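Local coordinates for protein oligogalacturonate lyase (Vibrio parahaemolyticus RIMD 2210633, PDB 3C5M) that probably cleaves short pectin-derived oligogalacturonides by a lyase reaction, using a manganese-binding, seven-bladed beta-propeller, at residues Val6-Phe14 with Lys22-Asp30; Leu51-Tyr62 with Gln74-Gly85. All coordinates share one frame; numbering follows the deposited sequence.

Interaction 1: residues Val6-Phe14 with Lys22-Asp30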
# COMPACT_ATOMS: atom_id res chain seq x y z
N VAL A 6 -12.67 23.97 -0.65
CA VAL A 6 -12.87 23.31 0.62
C VAL A 6 -14.25 22.67 0.68
O VAL A 6 -15.21 23.21 0.14
CB VAL A 6 -12.76 24.31 1.77
CG1 VAL A 6 -12.97 23.60 3.09
CG2 VAL A 6 -11.41 24.98 1.71
N ILE A 7 -14.34 21.52 1.32
CA ILE A 7 -15.63 20.84 1.46
C ILE A 7 -15.84 20.43 2.90
O ILE A 7 -14.95 19.88 3.54
CB ILE A 7 -15.72 19.58 0.56
CG1 ILE A 7 -14.53 18.66 0.81
CG2 ILE A 7 -15.77 19.98 -0.90
CD1 ILE A 7 -14.57 17.41 -0.04
N THR A 8 -17.02 20.73 3.43
CA THR A 8 -17.33 20.37 4.80
C THR A 8 -18.05 19.02 4.82
O THR A 8 -19.07 18.84 4.17
CB THR A 8 -18.18 21.46 5.45
OG1 THR A 8 -17.43 22.69 5.47
CG2 THR A 8 -18.54 21.07 6.88
N LEU A 9 -17.49 18.07 5.57
CA LEU A 9 -18.05 16.72 5.65
C LEU A 9 -18.77 16.44 6.95
O LEU A 9 -18.60 17.15 7.94
CB LEU A 9 -16.93 15.68 5.48
CG LEU A 9 -16.03 15.82 4.25
CD1 LEU A 9 -14.94 14.78 4.30
CD2 LEU A 9 -16.87 15.67 2.98
N ASN A 10 -19.59 15.38 6.95
CA ASN A 10 -20.35 14.95 8.12
C ASN A 10 -19.82 13.60 8.58
O ASN A 10 -19.75 12.66 7.79
CB ASN A 10 -21.83 14.81 7.76
CG ASN A 10 -22.57 16.13 7.82
OD1 ASN A 10 -22.01 17.18 7.51
ND2 ASN A 10 -23.84 16.08 8.20
N PHE A 11 -19.44 13.50 9.85
CA PHE A 11 -18.93 12.22 10.34
C PHE A 11 -20.05 11.48 11.07
O PHE A 11 -20.59 11.96 12.07
CB PHE A 11 -17.74 12.43 11.28
CG PHE A 11 -16.50 12.93 10.59
CD1 PHE A 11 -15.40 13.35 11.33
CD2 PHE A 11 -16.42 12.99 9.20
CE1 PHE A 11 -14.25 13.81 10.72
CE2 PHE A 11 -15.27 13.45 8.58
CZ PHE A 11 -14.19 13.86 9.34
N GLU A 12 -20.40 10.30 10.57
CA GLU A 12 -21.45 9.51 11.18
C GLU A 12 -20.83 8.27 11.79
O GLU A 12 -20.16 7.50 11.12
CB GLU A 12 -22.50 9.13 10.15
CG GLU A 12 -23.66 8.30 10.72
CD GLU A 12 -24.76 8.05 9.70
OE1 GLU A 12 -25.73 7.32 10.03
OE2 GLU A 12 -24.67 8.57 8.57
N THR A 13 -21.07 8.07 13.08
CA THR A 13 -20.51 6.92 13.76
C THR A 13 -21.59 5.90 14.10
O THR A 13 -22.67 6.25 14.59
CB THR A 13 -19.82 7.34 15.06
OG1 THR A 13 -18.89 8.40 14.78
CG2 THR A 13 -19.10 6.17 15.66
N PHE A 14 -21.31 4.63 13.83
CA PHE A 14 -22.26 3.56 14.13
C PHE A 14 -21.57 2.42 14.87
O PHE A 14 -20.34 2.34 14.92
CB PHE A 14 -22.93 3.05 12.84
CG PHE A 14 -21.98 2.45 11.84
CD1 PHE A 14 -21.21 3.27 11.01
CD2 PHE A 14 -21.84 1.07 11.74
CE1 PHE A 14 -20.31 2.72 10.10
CE2 PHE A 14 -20.94 0.50 10.83
CZ PHE A 14 -20.18 1.33 10.01
N LYS A 22 -17.02 0.64 17.70
CA LYS A 22 -17.46 1.85 17.02
C LYS A 22 -16.73 2.06 15.69
O LYS A 22 -15.52 1.83 15.58
CB LYS A 22 -17.25 3.09 17.91
CG LYS A 22 -18.29 3.24 19.00
CD LYS A 22 -18.18 4.56 19.73
CE LYS A 22 -16.94 4.64 20.60
NZ LYS A 22 -16.84 5.97 21.27
N VAL A 23 -17.50 2.48 14.70
CA VAL A 23 -16.97 2.72 13.36
C VAL A 23 -17.56 4.02 12.86
O VAL A 23 -18.78 4.21 12.87
CB VAL A 23 -17.38 1.64 12.37
CG1 VAL A 23 -16.88 2.01 11.01
CG2 VAL A 23 -16.83 0.30 12.81
N THR A 24 -16.71 4.90 12.37
CA THR A 24 -17.19 6.17 11.89
C THR A 24 -16.84 6.39 10.42
O THR A 24 -15.73 6.12 9.99
CB THR A 24 -16.66 7.30 12.83
OG1 THR A 24 -16.63 8.55 12.13
CG2 THR A 24 -15.30 6.93 13.38
N ARG A 25 -17.83 6.85 9.65
CA ARG A 25 -17.68 7.10 8.21
C ARG A 25 -17.25 8.56 7.99
O ARG A 25 -17.93 9.48 8.46
CB ARG A 25 -19.02 6.83 7.51
CG ARG A 25 -18.94 6.67 6.02
CD ARG A 25 -20.29 6.84 5.34
NE ARG A 25 -20.78 8.21 5.46
CZ ARG A 25 -21.90 8.55 6.07
NH1 ARG A 25 -22.67 7.61 6.62
NH2 ARG A 25 -22.26 9.82 6.15
N LEU A 26 -16.15 8.77 7.28
CA LEU A 26 -15.63 10.12 7.04
C LEU A 26 -16.19 10.80 5.79
O LEU A 26 -16.43 12.01 5.80
CB LEU A 26 -14.11 10.08 6.92
CG LEU A 26 -13.24 9.71 8.12
CD1 LEU A 26 -13.75 10.44 9.34
CD2 LEU A 26 -13.25 8.23 8.35
N THR A 27 -16.38 10.03 4.73
CA THR A 27 -16.87 10.58 3.47
C THR A 27 -18.36 10.32 3.21
O THR A 27 -18.95 9.40 3.77
CB THR A 27 -16.01 10.04 2.30
OG1 THR A 27 -16.05 8.60 2.28
CG2 THR A 27 -14.58 10.49 2.46
N PRO A 28 -18.99 11.15 2.35
CA PRO A 28 -20.41 11.02 2.01
C PRO A 28 -20.73 9.66 1.40
O PRO A 28 -19.89 9.04 0.74
CB PRO A 28 -20.63 12.15 1.00
CG PRO A 28 -19.68 13.19 1.46
CD PRO A 28 -18.43 12.37 1.75
N THR A 29 -21.96 9.21 1.61
CA THR A 29 -22.38 7.92 1.10
C THR A 29 -22.81 7.98 -0.37
O THR A 29 -23.05 6.95 -0.99
CB THR A 29 -23.52 7.35 2.00
OG1 THR A 29 -23.87 6.04 1.53
CG2 THR A 29 -24.75 8.25 1.96
N ASP A 30 -22.85 9.19 -0.92
CA ASP A 30 -23.24 9.39 -2.32
C ASP A 30 -22.11 9.72 -3.30
O ASP A 30 -22.36 9.88 -4.50
CB ASP A 30 -24.28 10.50 -2.43
CG ASP A 30 -23.86 11.73 -1.69
OD1 ASP A 30 -24.03 11.76 -0.45
OD2 ASP A 30 -23.34 12.67 -2.33

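Interaction 2: residues Leu51-Tyr62 with Gln74-Gly85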
# COMPACT_ATOMS: atom_id res chain seq x y z
N LEU A 51 -4.86 12.10 4.17
CA LEU A 51 -4.79 12.24 2.73
C LEU A 51 -5.68 11.14 2.15
O LEU A 51 -5.64 10.01 2.61
CB LEU A 51 -3.34 12.05 2.27
CG LEU A 51 -3.01 12.06 0.79
CD1 LEU A 51 -3.17 13.47 0.21
CD2 LEU A 51 -1.58 11.55 0.59
N PHE A 52 -6.49 11.49 1.15
CA PHE A 52 -7.39 10.51 0.51
C PHE A 52 -7.86 11.02 -0.84
O PHE A 52 -7.53 12.13 -1.24
CB PHE A 52 -8.60 10.22 1.43
CG PHE A 52 -9.64 11.32 1.45
CD1 PHE A 52 -10.76 11.26 0.62
CD2 PHE A 52 -9.49 12.43 2.28
CE1 PHE A 52 -11.72 12.28 0.62
CE2 PHE A 52 -10.44 13.46 2.29
CZ PHE A 52 -11.55 13.38 1.45
N ALA A 53 -8.63 10.20 -1.56
CA ALA A 53 -9.12 10.59 -2.88
C ALA A 53 -10.64 10.53 -2.95
O ALA A 53 -11.28 9.73 -2.26
CB ALA A 53 -8.52 9.67 -3.93
N GLY A 54 -11.22 11.38 -3.80
CA GLY A 54 -12.67 11.41 -3.97
C GLY A 54 -13.07 12.08 -5.27
O GLY A 54 -12.23 12.73 -5.91
N ASP A 55 -14.33 11.94 -5.67
CA ASP A 55 -14.81 12.55 -6.92
C ASP A 55 -15.61 13.83 -6.75
O ASP A 55 -16.36 14.21 -7.63
CB ASP A 55 -15.66 11.54 -7.70
CG ASP A 55 -14.90 10.27 -8.02
OD1 ASP A 55 -15.45 9.39 -8.73
OD2 ASP A 55 -13.75 10.15 -7.57
N PHE A 56 -15.43 14.51 -5.62
CA PHE A 56 -16.15 15.75 -5.37
C PHE A 56 -16.10 16.69 -6.56
O PHE A 56 -17.09 17.34 -6.90
CB PHE A 56 -15.58 16.46 -4.15
CG PHE A 56 -15.69 15.67 -2.89
CD1 PHE A 56 -16.89 15.62 -2.19
CD2 PHE A 56 -14.61 14.95 -2.41
CE1 PHE A 56 -17.02 14.86 -1.03
CE2 PHE A 56 -14.72 14.18 -1.26
CZ PHE A 56 -15.93 14.14 -0.56
N ASP A 57 -14.95 16.78 -7.21
CA ASP A 57 -14.80 17.69 -8.34
C ASP A 57 -14.94 17.01 -9.71
O ASP A 57 -14.30 17.42 -10.69
CB ASP A 57 -13.46 18.43 -8.23
CG ASP A 57 -13.35 19.58 -9.21
OD1 ASP A 57 -14.34 20.30 -9.41
OD2 ASP A 57 -12.24 19.77 -9.77
N GLY A 58 -15.78 15.98 -9.78
CA GLY A 58 -16.00 15.29 -11.03
C GLY A 58 -14.82 14.47 -11.51
O GLY A 58 -14.87 13.85 -12.57
N ASN A 59 -13.76 14.46 -10.72
CA ASN A 59 -12.57 13.71 -11.07
C ASN A 59 -11.99 13.07 -9.85
O ASN A 59 -12.07 13.62 -8.75
CB ASN A 59 -11.52 14.62 -11.69
CG ASN A 59 -11.75 14.84 -13.17
OD1 ASN A 59 -11.38 15.87 -13.71
ND2 ASN A 59 -12.35 13.85 -13.82
N ARG A 60 -11.41 11.89 -10.04
CA ARG A 60 -10.77 11.19 -8.94
C ARG A 60 -9.52 12.02 -8.61
O ARG A 60 -8.52 11.90 -9.31
CB ARG A 60 -10.40 9.78 -9.43
CG ARG A 60 -9.99 8.79 -8.35
CD ARG A 60 -11.15 8.48 -7.41
NE ARG A 60 -12.35 8.00 -8.12
CZ ARG A 60 -12.48 6.81 -8.69
NH1 ARG A 60 -11.47 5.93 -8.64
NH2 ARG A 60 -13.61 6.49 -9.29
N ASN A 61 -9.59 12.87 -7.58
CA ASN A 61 -8.47 13.74 -7.13
C ASN A 61 -8.08 13.54 -5.66
O ASN A 61 -8.77 12.85 -4.92
CB ASN A 61 -8.85 15.22 -7.29
CG ASN A 61 -9.12 15.61 -8.72
OD1 ASN A 61 -8.30 15.34 -9.61
ND2 ASN A 61 -10.27 16.26 -8.96
N TYR A 62 -7.00 14.19 -5.22
CA TYR A 62 -6.53 14.08 -3.84
C TYR A 62 -7.06 15.16 -2.91
O TYR A 62 -7.13 16.35 -3.27
CB TYR A 62 -5.01 14.14 -3.79
CG TYR A 62 -4.33 12.83 -4.06
CD1 TYR A 62 -4.32 11.82 -3.11
CD2 TYR A 62 -3.71 12.60 -5.27
CE1 TYR A 62 -3.69 10.61 -3.35
CE2 TYR A 62 -3.08 11.41 -5.53
CZ TYR A 62 -3.07 10.41 -4.57
OH TYR A 62 -2.38 9.25 -4.81
N GLN A 74 -9.16 20.48 -1.57
CA GLN A 74 -8.78 19.79 -2.79
C GLN A 74 -7.30 20.06 -3.05
O GLN A 74 -6.88 21.21 -3.19
CB GLN A 74 -9.62 20.28 -3.97
CG GLN A 74 -9.81 19.24 -5.07
CD GLN A 74 -10.55 19.80 -6.28
OE1 GLN A 74 -11.54 20.54 -6.15
NE2 GLN A 74 -10.08 19.44 -7.47
N LEU A 75 -6.52 18.99 -3.11
CA LEU A 75 -5.07 19.06 -3.33
C LEU A 75 -4.71 19.12 -4.79
O LEU A 75 -3.86 19.93 -5.19
CB LEU A 75 -4.40 17.84 -2.69
CG LEU A 75 -3.85 18.00 -1.27
CD1 LEU A 75 -4.68 18.98 -0.48
CD2 LEU A 75 -3.81 16.64 -0.61
N THR A 76 -5.35 18.28 -5.60
CA THR A 76 -5.07 18.21 -7.02
C THR A 76 -6.35 18.31 -7.85
O THR A 76 -7.43 17.96 -7.38
CB THR A 76 -4.37 16.90 -7.37
OG1 THR A 76 -5.28 15.82 -7.16
CG2 THR A 76 -3.16 16.71 -6.50
N GLU A 77 -6.22 18.77 -9.09
CA GLU A 77 -7.36 18.92 -9.99
C GLU A 77 -7.07 18.31 -11.36
O GLU A 77 -5.93 17.95 -11.67
CB GLU A 77 -7.71 20.40 -10.15
CG GLU A 77 -6.60 21.24 -10.78
CD GLU A 77 -6.86 22.74 -10.67
OE1 GLU A 77 -7.90 23.21 -11.20
OE2 GLU A 77 -6.04 23.45 -10.06
N GLY A 78 -8.12 18.20 -12.19
CA GLY A 78 -7.97 17.64 -13.52
C GLY A 78 -7.96 16.13 -13.48
O GLY A 78 -8.12 15.54 -12.41
N LYS A 79 -7.78 15.49 -14.62
CA LYS A 79 -7.75 14.03 -14.65
C LYS A 79 -6.34 13.48 -14.74
O LYS A 79 -5.38 14.22 -14.98
CB LYS A 79 -8.57 13.50 -15.81
CG LYS A 79 -8.23 14.12 -17.15
CD LYS A 79 -8.53 13.15 -18.29
CE LYS A 79 -7.63 11.91 -18.19
NZ LYS A 79 -7.90 10.89 -19.23
N GLY A 80 -6.21 12.18 -14.52
CA GLY A 80 -4.91 11.55 -14.61
C GLY A 80 -4.17 11.23 -13.33
O GLY A 80 -3.03 10.76 -13.38
N ASP A 81 -4.77 11.47 -12.18
CA ASP A 81 -4.09 11.19 -10.93
C ASP A 81 -4.13 9.72 -10.61
O ASP A 81 -5.14 9.06 -10.87
CB ASP A 81 -4.74 11.93 -9.76
CG ASP A 81 -4.82 13.42 -9.96
OD1 ASP A 81 -4.22 13.94 -10.93
OD2 ASP A 81 -5.48 14.09 -9.13
N ASN A 82 -3.04 9.22 -10.04
CA ASN A 82 -2.98 7.84 -9.59
C ASN A 82 -3.32 8.07 -8.13
O ASN A 82 -2.50 8.51 -7.33
CB ASN A 82 -1.58 7.29 -9.74
CG ASN A 82 -1.46 5.92 -9.16
OD1 ASN A 82 -1.75 5.69 -7.99
ND2 ASN A 82 -1.02 4.98 -9.98
N THR A 83 -4.56 7.78 -7.78
CA THR A 83 -5.02 8.04 -6.43
C THR A 83 -4.64 7.05 -5.37
O THR A 83 -5.03 7.22 -4.22
CB THR A 83 -6.54 8.24 -6.42
OG1 THR A 83 -7.17 7.20 -7.18
CG2 THR A 83 -6.88 9.59 -7.04
N PHE A 84 -3.85 6.04 -5.74
CA PHE A 84 -3.44 5.02 -4.76
C PHE A 84 -2.02 5.16 -4.21
O PHE A 84 -1.80 4.96 -3.02
CB PHE A 84 -3.57 3.62 -5.37
CG PHE A 84 -4.98 3.24 -5.67
CD1 PHE A 84 -5.57 3.61 -6.87
CD2 PHE A 84 -5.73 2.55 -4.74
CE1 PHE A 84 -6.89 3.31 -7.13
CE2 PHE A 84 -7.05 2.25 -4.99
CZ PHE A 84 -7.64 2.63 -6.19
N GLY A 85 -1.07 5.48 -5.09
CA GLY A 85 0.31 5.60 -4.68
C GLY A 85 0.66 6.83 -3.87
O GLY A 85 1.70 6.86 -3.23
O HOH W 1 -10.70 18.01 -11.07

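Interaction 1: residues Val6-Phe14 with Lys22-Asp30
The ring of F11 carries L26 CD1 over the centre of one face, a CH-pi contact in which that methyl stands 3.4 Å from the ring centroid, only 12° off the normal. L65 also touches both residues. On the F14 ring it is V23 CB that lies over one face, offset toward the rim, with CG1 beside ring atom CZ. F14 and V23 run side by side in the same direction; with CG set between the backbone N and the carbonyl carbon (chi1 62°), the F14 ring folds back over its strand partner. The third flat group, the guanidinium of R25, receives E12 at its edge: NH1 donates to E12 OE2 at 3.0 Å in a salt bridge. The carboxylate plane stands nearly perpendicular to the guanidinium, and OE2 is met from above its own plane. Both chains leave the backbone anti to N, but E12 continues extended while R25 bends at chi3 (67°), which turns NE back to donate to T27 O, which lies in the guanidinium plane, at 2.8 Å. The guanidinium thus spans the partner strand and its own following turn, and E372 is a weaker, longer ion-pair partner.

Underneath, the backbones pair antiparallel. F14 N to V23 O (2.7 Å) and V23 N to F14 O (2.9 Å) close one hydrogen-bonded pair. In the E12-R25 pair, R25 N gives a good bond to E12 O at 2.8 Å, whereas the return bond is weak. Between them T13 faces T24 as a non-hydrogen-bonded pair. Beyond the strands, L9 CD2 rests against P28 CD. This is a beta hairpin at the outer edge of a propeller blade whose 22-25 strand pairs with the C-terminal strand 376-381, the interlocking of chain ends that closes many beta-propellers.

Interaction 2: residues Leu51-Tyr62 with Gln74-Gly85
Y62 is gripped along its length by Q74-G85. Its hydroxyl donates to N82 O at 2.6 Å, in the carbonyl plane on a lone pair; T83 CG2 lies over one ring face. At the backbone end, Y62 N meets T76 OG1 at 3.1 Å in a nearly straight bond, and Y62 O accepts from L75 N at 2.7 Å. A53 CB and R60 CG pack against the T83 side chain.

A second shell sets these groups. T76 OG1 donates a hydrogen bond to D81 OD2 (2.6 Å), while D81 OD1 is salt-bridged to K99. N82 OD1 receives F84 N and G85 N from opposite faces of its amide plane, an Asx motif that shapes the chain just after the tyrosine's acceptor. Farther out, Q74 NE2 bonds both T76 O and D57 OD2, the latter at 3.2 Å from above the carboxylate plane, as Q74 OE1 takes A2 N. A water joins D57 OD2 to G78 N.

Strand 94-99 of the next blade flanks the loop, with F95 and Y97 meeting the Y62 ring; farther along the loop, H34 of strand 33-34 stacks on F84, whose side chain lies about 7 Å from the bound manganese.

How the interactions relate
From the N terminus, strand 6-8 first adds an edge strand to the blade containing 71-74, 61-66 and 49-54; the chain then crosses to the blade shared with the C-terminal strands, where interaction 1 closes a short hairpin loop. The path returns through strand 33-34 to strand 49-54, and interaction 2 closes a longer loop, joining 51-62 to the connection that leads into the next blade. The two closures follow in series, neither nested nor crossed. They nevertheless touch: I7 CD1 lies 3.4 Å from F56 CD2, F56 also packs on L9 and P28, and F52 meets T27. Together they tie the C-terminal strands' blade to that of 49-54, and the latter to the connection beyond.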